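Succinylglutamate desuccinylase (Vibrio parahaemolyticus, PDB 2BCO) probably hydrolyses N-succinyl-L-glutamate to succinate and glutamate with the help of one zinc ion, the last step of arginine breakdown by the succinyltransferase pathway. Local coordinates at residues 168-173 with 206-211; 42-47 with 91-96. One frame throughout, in Å; residues are numbered along the deposited sequence.

Contact 1. Residues 168-173 with 206-211; sequences VSPKTR and YSAENY
Pro170 and Thr172, in the loop that leaves strand 165-169 of the zinc-hydrolase catalytic domain, pack on Ala208 and Glu209 of helix 203-211. Deepest in the contact, Pro170 CB lies 4.0 Å from Ala208 CB, and the same methyl receives Thr172 CG2, also at 4.0 Å. A small alanine suits this helix position because it lets the loop come close, while the proline brings a compact apolar ring that also rests on Ser204 and Trp205 of the same helix. The hydroxyl branch of Thr172 does the polar work. OG1 stands opposite the backbone N (chi1 172°) and donates to Glu209 OE1 at 3.1 Å, arriving from well above the carboxylate plane, 58° out of it. Threonine fits here because its methyl can face the alanine while its hydroxyl turns to the acid; OG1 also hydrogen-bonds with the backbone N of His174. Glu209 reaches the loop through a bend at chi2 (57°). A water donates to both Lys171 O, at 2.7 Å, and Glu209 OE1, at a short and hence approximate 2.5 Å, joining the carboxylate to the loop backbone. On the outer side Arg173 NH2 stays 4.2 Å from Glu209 OE2, too far for a salt bridge. Two donors thus appear to converge on OE1, which may favour the charged form of Glu209, and the arginine would add a modest attraction. The loop is held to the helix by apolar contact at its buried part and by one direct and one water-mediated link nearer the surface.

Contact 2. Residues 42-47 with 91-96; sequences LEVIPE and CLFIIA
From the strand 42-45, Glu43 runs out beside Cys91 and Leu92 of strand 91-95. Its CB sits 4.0 Å from Leu92 CD1, and CG passes 3.3 Å from Cys91 O. With CG opposite the backbone N (chi1 -170°) and the chain extended beyond it, the carboxylate is carried past both segments: OE2 forms a salt bridge with Arg90 and OE1 a hydrogen bond with Tyr37. Glutamate suits this buried place because its CB can lie against leucine and its CG beside the backbone oxygen of Cys91, while the charge finds partners further on.

The two strands are antiparallel neighbours at the point where the N-terminal strands join the sheet of the catalytic domain, since strand 90-95 pairs in parallel with strand 55-60 on its other side. Leu42 and Phe93 form a hydrogen-bonded pair, linked by Leu42 N to Phe93 O at 2.9 Å and Phe93 N to Leu42 O at 2.7 Å. Val44 and Cys91 form the next such pair, and Glu43 with Leu92 the non-hydrogen-bonded pair between them.

On the face opposite Glu43, Val44 CG2 meets the edge of the Phe93 ring, 3.6 Å from CE1, the two side chains crossing at a slant. The branched valine favours an extended backbone and offers a methyl to the ring, whose breadth reaches Val73, Ile76 and Ile77 of helix 68-81. Leu42 extends this apolar face, touching Ile77 as well as Phe10 of helix 10-15.

In the fold
Both segments of contact 2 precede those of contact 1 in the sequence; the two centres are 21 Å apart and the nearest atoms about 8 Å, so they do not meet directly. Neighbouring strand pairs lead from one to the other: 41-45 beside 90-95, then 55-60, 149-157 and 214-220, to 165-169, the strand whose end enters contact 1. Helix 125-141 touches both regions, meeting Glu43, Leu92 and Ile94 of contact 2 and Tyr206, Ser207 and Tyr211 of segment 206-211. Contact 2, away from the zinc site, joins the N-terminal antiparallel strands to the parallel part of the sheet. Contact 1 packs a loop onto a catalytic-domain helix, with the Pro170 side chain about 13 Å from the metal.

Contact 1. Residues 168-173 with 206-211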
loop_
_atom_site.group_PDB
_atom_site.type_symbol
_atom_site.label_atom_id
_atom_site.label_comp_id
_atom_site.label_asym_id
_atom_site.label_seq_id
_atom_site.Cartn_x
_atom_site.Cartn_y
_atom_site.Cartn_z
ATOM N N VAL A 168 3.010 -2.007 5.782
ATOM C CA VAL A 168 2.553 -1.278 6.948
ATOM C C VAL A 168 1.077 -1.575 7.188
ATOM O O VAL A 168 0.245 -1.363 6.306
ATOM C CB VAL A 168 2.742 0.242 6.761
ATOM C CG1 VAL A 168 2.176 0.983 7.952
ATOM C CG2 VAL A 168 4.215 0.562 6.590
ATOM N N SER A 169 0.769 -2.081 8.379
ATOM C CA SER A 169 -0.604 -2.406 8.755
ATOM C C SER A 169 -1.178 -1.262 9.601
ATOM O O SER A 169 -0.671 -0.976 10.688
ATOM C CB SER A 169 -0.638 -3.711 9.557
ATOM O OG SER A 169 -1.955 -4.006 9.973
ATOM N N PRO A 170 -2.253 -0.613 9.117
ATOM C CA PRO A 170 -2.926 0.510 9.784
ATOM C C PRO A 170 -3.435 0.199 11.185
ATOM O O PRO A 170 -3.711 -0.953 11.518
ATOM C CB PRO A 170 -4.078 0.846 8.837
ATOM C CG PRO A 170 -3.610 0.345 7.523
ATOM C CD PRO A 170 -2.988 -0.979 7.898
ATOM N N LYS A 171 -3.563 1.259 11.976
ATOM C CA LYS A 171 -4.047 1.186 13.342
ATOM C C LYS A 171 -5.517 1.561 13.393
ATOM O O LYS A 171 -5.890 2.679 13.044
ATOM C CB LYS A 171 -3.259 2.145 14.241
ATOM C CG LYS A 171 -3.704 2.141 15.692
ATOM C CD LYS A 171 -3.505 0.768 16.306
ATOM C CE LYS A 171 -3.769 0.785 17.793
ATOM N NZ LYS A 171 -3.458 -0.547 18.392
ATOM N N THR A 172 -6.342 0.616 13.830
ATOM C CA THR A 172 -7.782 0.822 13.953
ATOM C C THR A 172 -8.295 -0.136 15.019
ATOM O O THR A 172 -7.638 -1.133 15.324
ATOM C CB THR A 172 -8.503 0.542 12.618
ATOM O OG1 THR A 172 -9.916 0.563 12.828
ATOM C CG2 THR A 172 -8.103 -0.819 12.055
ATOM N N ARG A 173 -9.450 0.169 15.599
ATOM C CA ARG A 173 -10.038 -0.683 16.631
ATOM C C ARG A 173 -10.605 -1.951 15.987
ATOM O O ARG A 173 -10.852 -2.951 16.659
ATOM C CB ARG A 173 -11.152 0.071 17.362
ATOM C CG ARG A 173 -12.385 0.335 16.504
ATOM C CD ARG A 173 -13.311 1.335 17.190
ATOM N NE ARG A 173 -14.024 2.151 16.209
ATOM C CZ ARG A 173 -15.156 1.789 15.625
ATOM N NH1 ARG A 173 -15.715 0.627 15.928
ATOM N NH2 ARG A 173 -15.723 2.580 14.728
ATOM N N TYR A 206 -7.590 4.423 5.619
ATOM C CA TYR A 206 -8.988 4.798 5.424
ATOM C C TYR A 206 -9.916 3.589 5.256
ATOM O O TYR A 206 -11.032 3.580 5.772
ATOM C CB TYR A 206 -9.130 5.711 4.206
ATOM C CG TYR A 206 -10.542 6.181 3.966
ATOM C CD1 TYR A 206 -11.042 7.301 4.622
ATOM C CD2 TYR A 206 -11.385 5.504 3.081
ATOM C CE1 TYR A 206 -12.351 7.750 4.397
ATOM C CE2 TYR A 206 -12.694 5.943 2.851
ATOM C CZ TYR A 206 -13.166 7.067 3.514
ATOM O OH TYR A 206 -14.440 7.530 3.285
ATOM N N SER A 207 -9.460 2.588 4.512
ATOM C CA SER A 207 -10.251 1.388 4.291
ATOM C C SER A 207 -10.349 0.561 5.563
ATOM O O SER A 207 -11.397 0.015 5.866
ATOM C CB SER A 207 -9.635 0.541 3.172
ATOM O OG SER A 207 -9.918 1.106 1.905
ATOM N N ALA A 208 -9.248 0.469 6.300
ATOM C CA ALA A 208 -9.230 -0.292 7.540
ATOM C C ALA A 208 -10.123 0.362 8.596
ATOM O O ALA A 208 -10.938 -0.306 9.237
ATOM C CB ALA A 208 -7.805 -0.402 8.062
ATOM N N GLU A 209 -9.970 1.671 8.765
ATOM C CA GLU A 209 -10.745 2.409 9.756
ATOM C C GLU A 209 -12.219 2.533 9.441
ATOM O O GLU A 209 -13.049 2.444 10.338
ATOM C CB GLU A 209 -10.170 3.818 9.953
ATOM C CG GLU A 209 -11.018 4.756 10.839
ATOM C CD GLU A 209 -11.291 4.191 12.231
ATOM O OE1 GLU A 209 -10.349 3.662 12.851
ATOM O OE2 GLU A 209 -12.441 4.286 12.709
ATOM N N ASN A 210 -12.554 2.725 8.175
ATOM C CA ASN A 210 -13.949 2.914 7.810
ATOM C C ASN A 210 -14.692 1.728 7.245
ATOM O O ASN A 210 -15.910 1.787 7.093
ATOM C CB ASN A 210 -14.052 4.084 6.840
ATOM C CG ASN A 210 -13.752 5.401 7.508
ATOM O OD1 ASN A 210 -14.520 5.858 8.346
ATOM N ND2 ASN A 210 -12.628 6.008 7.160
ATOM N N TYR A 211 -13.988 0.650 6.923
ATOM C CA TYR A 211 -14.673 -0.509 6.367
ATOM C C TYR A 211 -14.133 -1.835 6.877
ATOM O O TYR A 211 -14.491 -2.891 6.372
ATOM C CB TYR A 211 -14.610 -0.450 4.840
ATOM C CG TYR A 211 -15.354 0.742 4.280
ATOM C CD1 TYR A 211 -16.735 0.702 4.101
ATOM C CD2 TYR A 211 -14.689 1.930 3.978
ATOM C CE1 TYR A 211 -17.445 1.820 3.631
ATOM C CE2 TYR A 211 -15.390 3.057 3.509
ATOM C CZ TYR A 211 -16.767 2.990 3.339
ATOM O OH TYR A 211 -17.465 4.080 2.869
HETATM O O HOH W 1 -7.941 4.444 13.058
#

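Contact 2. Residues 42-47 with 91-96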
loop_
_atom_site.group_PDB
_atom_site.type_symbol
_atom_site.label_atom_id
_atom_site.label_comp_id
_atom_site.label_asym_id
_atom_site.label_seq_id
_atom_site.Cartn_x
_atom_site.Cartn_y
_atom_site.Cartn_z
ATOM N N LEU A 42 -11.005 -0.074 -12.640
ATOM C CA LEU A 42 -11.496 -1.274 -13.307
ATOM C C LEU A 42 -11.980 -2.294 -12.293
ATOM O O LEU A 42 -11.218 -2.713 -11.424
ATOM C CB LEU A 42 -10.370 -1.904 -14.140
ATOM C CG LEU A 42 -10.654 -2.741 -15.405
ATOM C CD1 LEU A 42 -9.655 -3.904 -15.479
ATOM C CD2 LEU A 42 -12.075 -3.278 -15.406
ATOM N N GLU A 43 -13.243 -2.690 -12.384
ATOM C CA GLU A 43 -13.753 -3.702 -11.472
ATOM C C GLU A 43 -13.762 -5.042 -12.194
ATOM O O GLU A 43 -14.056 -5.110 -13.385
ATOM C CB GLU A 43 -15.167 -3.374 -11.008
ATOM C CG GLU A 43 -15.631 -4.277 -9.875
ATOM C CD GLU A 43 -16.960 -3.853 -9.296
ATOM O OE1 GLU A 43 -17.094 -2.663 -8.916
ATOM O OE2 GLU A 43 -17.866 -4.708 -9.212
ATOM N N VAL A 44 -13.419 -6.104 -11.478
ATOM C CA VAL A 44 -13.408 -7.436 -12.059
ATOM C C VAL A 44 -14.264 -8.310 -11.153
ATOM O O VAL A 44 -13.969 -8.471 -9.971
ATOM C CB VAL A 44 -11.965 -7.993 -12.153
ATOM C CG1 VAL A 44 -11.959 -9.342 -12.848
ATOM C CG2 VAL A 44 -11.088 -7.018 -12.920
ATOM N N ILE A 45 -15.339 -8.853 -11.711
ATOM C CA ILE A 45 -16.255 -9.701 -10.959
ATOM C C ILE A 45 -16.155 -11.145 -11.450
ATOM O O ILE A 45 -16.123 -11.396 -12.655
ATOM C CB ILE A 45 -17.715 -9.209 -11.128
ATOM C CG1 ILE A 45 -17.833 -7.762 -10.638
ATOM C CG2 ILE A 45 -18.676 -10.128 -10.369
ATOM C CD1 ILE A 45 -19.215 -7.159 -10.814
ATOM N N PRO A 46 -16.094 -12.109 -10.519
ATOM C CA PRO A 46 -15.998 -13.530 -10.863
ATOM C C PRO A 46 -17.289 -14.061 -11.489
ATOM O O PRO A 46 -18.367 -13.508 -11.284
ATOM C CB PRO A 46 -15.717 -14.195 -9.519
ATOM C CG PRO A 46 -15.117 -13.107 -8.697
ATOM C CD PRO A 46 -15.956 -11.925 -9.068
ATOM N N GLU A 47 -17.172 -15.144 -12.244
ATOM C CA GLU A 47 -18.329 -15.752 -12.884
ATOM C C GLU A 47 -19.332 -16.274 -11.858
ATOM O O GLU A 47 -20.538 -16.117 -12.034
ATOM C CB GLU A 47 -17.881 -16.905 -13.782
ATOM C CG GLU A 47 -19.027 -17.682 -14.410
ATOM C CD GLU A 47 -18.548 -18.933 -15.113
ATOM O OE1 GLU A 47 -17.877 -19.760 -14.460
ATOM O OE2 GLU A 47 -18.847 -19.093 -16.315
ATOM N N CYS A 91 -12.587 -7.896 -7.638
ATOM C CA CYS A 91 -11.508 -6.925 -7.465
ATOM C C CYS A 91 -11.826 -5.547 -8.029
ATOM O O CYS A 91 -12.653 -5.396 -8.926
ATOM C CB CYS A 91 -10.227 -7.422 -8.148
ATOM S SG CYS A 91 -9.694 -9.101 -7.742
ATOM N N LEU A 92 -11.150 -4.543 -7.488
ATOM C CA LEU A 92 -11.297 -3.176 -7.955
ATOM C C LEU A 92 -9.876 -2.672 -8.157
ATOM O O LEU A 92 -9.180 -2.380 -7.178
ATOM C CB LEU A 92 -12.013 -2.302 -6.919
ATOM C CG LEU A 92 -12.231 -0.860 -7.400
ATOM C CD1 LEU A 92 -13.203 -0.872 -8.563
ATOM C CD2 LEU A 92 -12.761 0.017 -6.284
ATOM N N PHE A 93 -9.439 -2.599 -9.417
ATOM C CA PHE A 93 -8.093 -2.137 -9.742
ATOM C C PHE A 93 -8.086 -0.639 -9.923
ATOM O O PHE A 93 -8.900 -0.071 -10.662
ATOM C CB PHE A 93 -7.556 -2.808 -11.016
ATOM C CG PHE A 93 -7.295 -4.290 -10.861
ATOM C CD1 PHE A 93 -8.305 -5.216 -11.076
ATOM C CD2 PHE A 93 -6.043 -4.751 -10.474
ATOM C CE1 PHE A 93 -8.074 -6.593 -10.908
ATOM C CE2 PHE A 93 -5.795 -6.124 -10.301
ATOM C CZ PHE A 93 -6.819 -7.045 -10.519
ATOM N N ILE A 94 -7.148 0.008 -9.256
ATOM C CA ILE A 94 -7.086 1.441 -9.334
ATOM C C ILE A 94 -5.699 1.961 -9.662
ATOM O O ILE A 94 -4.699 1.514 -9.095
ATOM C CB ILE A 94 -7.547 2.077 -7.988
ATOM C CG1 ILE A 94 -8.995 1.681 -7.685
ATOM C CG2 ILE A 94 -7.419 3.596 -8.043
ATOM C CD1 ILE A 94 -9.487 2.201 -6.340
ATOM N N ILE A 95 -5.648 2.878 -10.616
ATOM C CA ILE A 95 -4.407 3.555 -10.957
ATOM C C ILE A 95 -4.810 4.967 -10.549
ATOM O O ILE A 95 -5.461 5.679 -11.305
ATOM C CB ILE A 95 -4.093 3.537 -12.466
ATOM C CG1 ILE A 95 -3.753 2.124 -12.927
ATOM C CG2 ILE A 95 -2.919 4.471 -12.760
ATOM C CD1 ILE A 95 -3.600 2.006 -14.419
ATOM N N ALA A 96 -4.475 5.344 -9.324
ATOM C CA ALA A 96 -4.830 6.658 -8.830
ATOM C C ALA A 96 -3.818 7.665 -9.340
ATOM O O ALA A 96 -2.648 7.345 -9.487
ATOM C CB ALA A 96 -4.833 6.653 -7.306
#